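Local coordinates for caspase-1 (PDB 1M72), which cleaves proteins as a cysteine protease of the peptidase C14A family and probably acts in the caspase cascade that executes apoptosis, at residues R20-Y25 / L259-V264; T131-P136 / I176-D181. All coordinates share one frame; numbering follows the deposited sequence.

Contact 1 (R20-Y25 / L259-V264); sequences RNAPYY and LTRLLV
Tyr25 lies flat against the base of Arg261, whose CB sits 3.7 Å from the centroid of the Tyr25 ring and only 4° off its normal, a close CH-pi contact. Leu263 CB fills in at the ring edge near Tyr25 CD2. The phenol oxygen reaches the main chain: Thr260 N donates to Tyr25 OH over 3.0 Å, and Asp181 is a second hydrogen-bond partner. Extended from CG to NE, Arg261 passes the ring and turns its guanidinium 80° from the ring plane. NH1 and NH2 grip a single atom end-on, with Arg261 NH2 2.8 Å from Arg20 O; both come from the same face of that carbonyl. Arg261 NH1 also meets a lone pair of Ala22 O at 2.8 Å, so one side chain holds two peptide oxygens. Between these groups the backbones form a single parallel beta bridge between Tyr24 and Leu262, with Leu262 N to Pro23 O at 2.9 Å and Leu262 O to Tyr25 N at 3.0 Å. One water accepts from Val264 N and donates to Tyr25 O. The solvent side is looser: the exposed Tyr24 ring touches Leu262 obliquely, its CZ 3.6 Å from Leu262 CD1, with Val264 CG2 at its edge. Residues 259-264 follow strand 254-257, with Leu259 and Leu263 on Ile221 of helix 221-235, and Leu262 packs on Phe227 of the second subunit.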
loop_
_atom_site.group_PDB
_atom_site.type_symbol
_atom_site.label_atom_id
_atom_site.label_comp_id
_atom_site.label_asym_id
_atom_site.label_seq_id
_atom_site.Cartn_x
_atom_site.Cartn_y
_atom_site.Cartn_z
ATOM N N ARG C 20 -9.288 9.420 20.432
ATOM C CA ARG C 20 -9.008 8.054 20.120
ATOM C C ARG C 20 -9.730 7.405 18.952
ATOM O O ARG C 20 -9.082 6.811 18.064
ATOM C CB ARG C 20 -9.190 7.220 21.375
ATOM C CG ARG C 20 -8.762 5.784 21.210
ATOM C CD ARG C 20 -9.368 4.939 22.292
ATOM N NE ARG C 20 -9.524 3.574 21.831
ATOM C CZ ARG C 20 -8.864 2.562 22.353
ATOM N NH1 ARG C 20 -8.024 2.802 23.359
ATOM N NH2 ARG C 20 -9.021 1.332 21.868
ATOM N N ASN C 21 -11.060 7.503 18.940
ATOM C CA ASN C 21 -11.866 6.855 17.900
ATOM C C ASN C 21 -12.350 7.713 16.748
ATOM O O ASN C 21 -13.301 7.347 16.073
ATOM C CB ASN C 21 -13.074 6.191 18.540
ATOM C CG ASN C 21 -12.683 5.287 19.676
ATOM O OD1 ASN C 21 -11.872 4.380 19.501
ATOM N ND2 ASN C 21 -13.239 5.534 20.860
ATOM N N ALA C 22 -11.717 8.848 16.512
ATOM C CA ALA C 22 -12.163 9.685 15.416
ATOM C C ALA C 22 -11.974 8.982 14.063
ATOM O O ALA C 22 -10.988 8.288 13.847
ATOM C CB ALA C 22 -11.388 11.028 15.426
ATOM N N PRO C 23 -12.973 9.089 13.174
ATOM C CA PRO C 23 -12.854 8.475 11.846
ATOM C C PRO C 23 -11.908 9.313 10.979
ATOM O O PRO C 23 -11.314 8.805 10.033
ATOM C CB PRO C 23 -14.288 8.503 11.292
ATOM C CG PRO C 23 -15.002 9.543 12.131
ATOM C CD PRO C 23 -14.390 9.357 13.509
ATOM N N TYR C 24 -11.737 10.588 11.309
ATOM C CA TYR C 24 -10.870 11.455 10.493
ATOM C C TYR C 24 -9.675 11.999 11.240
ATOM O O TYR C 24 -9.754 12.161 12.442
ATOM C CB TYR C 24 -11.651 12.663 9.948
ATOM C CG TYR C 24 -12.681 12.289 8.950
ATOM C CD1 TYR C 24 -13.939 11.806 9.352
ATOM C CD2 TYR C 24 -12.376 12.308 7.596
ATOM C CE1 TYR C 24 -14.868 11.343 8.418
ATOM C CE2 TYR C 24 -13.281 11.841 6.650
ATOM C CZ TYR C 24 -14.524 11.357 7.062
ATOM O OH TYR C 24 -15.374 10.851 6.099
ATOM N N TYR C 25 -8.563 12.269 10.543
ATOM C CA TYR C 25 -7.409 12.894 11.211
ATOM C C TYR C 25 -7.825 14.332 11.453
ATOM O O TYR C 25 -8.646 14.875 10.703
ATOM C CB TYR C 25 -6.186 12.949 10.307
ATOM C CG TYR C 25 -5.499 11.641 10.128
ATOM C CD1 TYR C 25 -4.782 11.070 11.192
ATOM C CD2 TYR C 25 -5.560 10.953 8.899
ATOM C CE1 TYR C 25 -4.148 9.847 11.063
ATOM C CE2 TYR C 25 -4.909 9.705 8.738
ATOM C CZ TYR C 25 -4.213 9.158 9.825
ATOM O OH TYR C 25 -3.636 7.927 9.715
ATOM N N LEU C 259 -2.289 4.244 7.207
ATOM C CA LEU C 259 -3.234 5.216 7.780
ATOM C C LEU C 259 -4.290 4.570 8.655
ATOM O O LEU C 259 -4.950 3.607 8.263
ATOM C CB LEU C 259 -3.911 6.029 6.676
ATOM C CG LEU C 259 -2.933 6.850 5.826
ATOM C CD1 LEU C 259 -3.744 7.718 4.916
ATOM C CD2 LEU C 259 -1.956 7.752 6.692
ATOM N N THR C 260 -4.435 5.085 9.867
ATOM C CA THR C 260 -5.418 4.538 10.807
ATOM C C THR C 260 -6.739 5.364 10.817
ATOM O O THR C 260 -7.708 5.030 11.510
ATOM C CB THR C 260 -4.814 4.515 12.214
ATOM O OG1 THR C 260 -4.459 5.852 12.581
ATOM C CG2 THR C 260 -3.545 3.633 12.253
ATOM N N ARG C 261 -6.756 6.470 10.087
ATOM C CA ARG C 261 -7.938 7.299 9.997
ATOM C C ARG C 261 -8.012 7.814 8.552
ATOM O O ARG C 261 -7.069 7.650 7.775
ATOM C CB ARG C 261 -7.862 8.482 10.979
ATOM C CG ARG C 261 -7.513 8.094 12.424
ATOM C CD ARG C 261 -7.568 9.320 13.309
ATOM N NE ARG C 261 -7.003 9.047 14.630
ATOM C CZ ARG C 261 -7.559 8.235 15.535
ATOM N NH1 ARG C 261 -8.727 7.610 15.291
ATOM N NH2 ARG C 261 -6.913 8.002 16.668
ATOM N N LEU C 262 -9.148 8.414 8.196
ATOM C CA LEU C 262 -9.334 8.924 6.857
ATOM C C LEU C 262 -8.702 10.292 6.806
ATOM O O LEU C 262 -8.697 11.021 7.789
ATOM C CB LEU C 262 -10.821 9.005 6.501
ATOM C CG LEU C 262 -11.631 7.724 6.296
ATOM C CD1 LEU C 262 -13.087 8.106 6.245
ATOM C CD2 LEU C 262 -11.271 7.018 4.995
ATOM N N LEU C 263 -8.157 10.627 5.659
ATOM C CA LEU C 263 -7.529 11.930 5.501
ATOM C C LEU C 263 -8.220 12.826 4.458
ATOM O O LEU C 263 -8.178 12.572 3.253
ATOM C CB LEU C 263 -6.026 11.765 5.160
ATOM C CG LEU C 263 -5.268 13.037 4.731
ATOM C CD1 LEU C 263 -5.556 14.213 5.653
ATOM C CD2 LEU C 263 -3.813 12.734 4.702
ATOM N N VAL C 264 -8.897 13.854 4.940
ATOM C CA VAL C 264 -9.553 14.841 4.090
ATOM C C VAL C 264 -8.913 16.170 4.478
ATOM O O VAL C 264 -8.965 16.577 5.638
ATOM C CB VAL C 264 -11.051 14.855 4.351
ATOM C CG1 VAL C 264 -11.655 16.161 3.854
ATOM C CG2 VAL C 264 -11.690 13.650 3.646
HETATM O O HOH W 1 -8.937 14.461 7.872
#

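Contact 2 (T131-P136 / I176-D181); sequences TADKCP and IPVHAD
A type I beta turn, Pro177 to Ala180, leads from strand 173-176 into strand 182-186 of the central caspase sheet, and residues 131-133 pack against its Val178 and His179. Ala132 N donates to Val178 O at 3.1 Å, meeting a lone pair in the carbonyl plane with a fairly straight N-H...O angle of 159°. This is the one hydrogen bond between the segments, and apolar atoms gather round it. Ala132 CB lies 4.0 Å from Val178 CB, while Thr131 CB approaches Val178 O to 3.3 Å from beside the amide. The Thr131 and His179 side chains run alongside each other, pointing the same way, and the methyl rests over a face of the imidazole: Thr131 CG2 is 3.7 Å from His179 CE1, a CH-pi contact displaced toward that end of the ring. The Thr131 hydroxyl faces its own segment. The same torsion (chi1 56°) sets OG1 to donate to the syn lone pair of Asp133 OD1 and turns CG2 to the histidine. Asp133 OD1 in turn lies 3.8 Å from Val178 CB, where the two side chains cross at about a right angle. Asp156 of the second subunit takes hydrogen bonds from Val178 N and His179 N, and Tyr192 of that subunit meets the His179 ring edge-to-face. The contact thus joins the loop between helix 125-128 and strand 143-148 to the dimer interface, where Ile176, at the end of strand 173-176, pairs antiparallel with a strand of the second subunit, so the sheet runs on across the interface.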
loop_
_atom_site.group_PDB
_atom_site.type_symbol
_atom_site.label_atom_id
_atom_site.label_comp_id
_atom_site.label_asym_id
_atom_site.label_seq_id
_atom_site.Cartn_x
_atom_site.Cartn_y
_atom_site.Cartn_z
ATOM N N THR C 131 9.061 8.127 12.495
ATOM C CA THR C 131 8.208 7.256 13.294
ATOM C C THR C 131 7.882 8.011 14.618
ATOM O O THR C 131 8.633 8.902 15.037
ATOM C CB THR C 131 8.874 5.873 13.535
ATOM O OG1 THR C 131 10.168 6.039 14.143
ATOM C CG2 THR C 131 8.975 5.088 12.183
ATOM N N ALA C 132 6.765 7.696 15.258
ATOM C CA ALA C 132 6.351 8.436 16.477
ATOM C C ALA C 132 7.393 8.578 17.584
ATOM O O ALA C 132 7.439 9.591 18.265
ATOM C CB ALA C 132 5.082 7.835 17.065
ATOM N N ASP C 133 8.221 7.557 17.783
ATOM C CA ASP C 133 9.239 7.659 18.804
ATOM C C ASP C 133 10.308 8.702 18.442
ATOM O O ASP C 133 10.798 9.412 19.316
ATOM C CB ASP C 133 9.859 6.286 19.036
ATOM C CG ASP C 133 10.378 5.664 17.758
ATOM O OD1 ASP C 133 9.865 6.003 16.667
ATOM O OD2 ASP C 133 11.292 4.829 17.857
ATOM N N LYS C 134 10.661 8.818 17.166
ATOM C CA LYS C 134 11.688 9.776 16.753
ATOM C C LYS C 134 11.144 11.180 16.514
ATOM O O LYS C 134 11.880 12.157 16.651
ATOM C CB LYS C 134 12.405 9.280 15.487
ATOM C CG LYS C 134 13.012 7.877 15.655
ATOM C CD LYS C 134 13.830 7.405 14.462
ATOM C CE LYS C 134 14.039 5.880 14.498
ATOM N NZ LYS C 134 15.027 5.489 15.527
ATOM N N CYS C 135 9.863 11.279 16.147
ATOM C CA CYS C 135 9.224 12.562 15.892
ATOM C C CYS C 135 7.806 12.617 16.551
ATOM O O CYS C 135 6.761 12.565 15.867
ATOM C CB CYS C 135 9.158 12.802 14.380
ATOM S SG CYS C 135 8.623 14.444 13.888
ATOM N N PRO C 136 7.772 12.735 17.899
ATOM C CA PRO C 136 6.562 12.800 18.723
ATOM C C PRO C 136 5.578 13.889 18.293
ATOM O O PRO C 136 4.388 13.665 18.341
ATOM C CB PRO C 136 7.094 13.056 20.146
ATOM C CG PRO C 136 8.512 12.675 20.091
ATOM C CD PRO C 136 8.969 13.021 18.706
ATOM N N ILE C 176 -0.636 4.126 20.363
ATOM C CA ILE C 176 -0.605 3.764 18.942
ATOM C C ILE C 176 0.762 3.210 18.568
ATOM O O ILE C 176 1.736 3.418 19.292
ATOM C CB ILE C 176 -0.899 4.993 18.048
ATOM C CG1 ILE C 176 0.221 6.047 18.226
ATOM C CG2 ILE C 176 -2.285 5.559 18.417
ATOM C CD1 ILE C 176 0.340 7.127 17.084
ATOM N N PRO C 177 0.855 2.488 17.436
ATOM C CA PRO C 177 2.142 1.912 16.993
ATOM C C PRO C 177 2.972 3.061 16.465
ATOM O O PRO C 177 2.406 3.987 15.876
ATOM C CB PRO C 177 1.738 0.948 15.863
ATOM C CG PRO C 177 0.299 0.662 16.108
ATOM C CD PRO C 177 -0.259 1.981 16.616
ATOM N N VAL C 178 4.286 3.020 16.654
ATOM C CA VAL C 178 5.106 4.114 16.153
ATOM C C VAL C 178 5.213 4.116 14.633
ATOM O O VAL C 178 5.676 5.103 14.049
ATOM C CB VAL C 178 6.529 4.130 16.829
ATOM C CG1 VAL C 178 6.333 3.978 18.358
ATOM C CG2 VAL C 178 7.484 3.014 16.272
ATOM N N HIS C 179 4.776 3.023 13.992
ATOM C CA HIS C 179 4.793 2.933 12.525
ATOM C C HIS C 179 3.461 3.237 11.874
ATOM O O HIS C 179 3.332 3.108 10.639
ATOM C CB HIS C 179 5.192 1.559 12.070
ATOM C CG HIS C 179 6.637 1.295 12.222
ATOM N ND1 HIS C 179 7.560 1.675 11.264
ATOM C CD2 HIS C 179 7.342 0.787 13.267
ATOM C CE1 HIS C 179 8.778 1.413 11.724
ATOM N NE2 HIS C 179 8.674 0.877 12.936
ATOM N N ALA C 180 2.464 3.592 12.680
ATOM C CA ALA C 180 1.154 3.889 12.120
ATOM C C ALA C 180 1.183 5.263 11.500
ATOM O O ALA C 180 2.020 6.090 11.829
ATOM C CB ALA C 180 0.055 3.886 13.208
ATOM N N ASP C 181 0.240 5.480 10.598
ATOM C CA ASP C 181 0.007 6.779 9.986
ATOM C C ASP C 181 0.915 7.285 8.912
ATOM O O ASP C 181 1.084 8.506 8.728
ATOM C CB ASP C 181 -0.180 7.827 11.094
ATOM C CG ASP C 181 -1.264 7.398 12.076
ATOM O OD1 ASP C 181 -2.262 6.799 11.601
ATOM O OD2 ASP C 181 -1.110 7.616 13.295
#

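Overall arrangement
Contacts 1 and 2 lie on the same side of the chain's centre, their own centres about 15 Å apart, and contact 2 is nested in the long loop closed by contact 1. Asp181 joins them: its OD1 is 2.6 Å from both Tyr25 OH and Thr260 OG1, probable hydrogen bonds that tie the residue just before strand 182-186 to both segments of contact 1. Packing adds to this, with Thr260 CG2 3.7 Å from Ala180 CB. Both contacts touch the second subunit, consistent with the paired heterodimers of caspases. Neither reaches His108 or Cys150, the probable catalytic pair, though strand 182-186 borders strand 143-148, which ends shortly before Cys150.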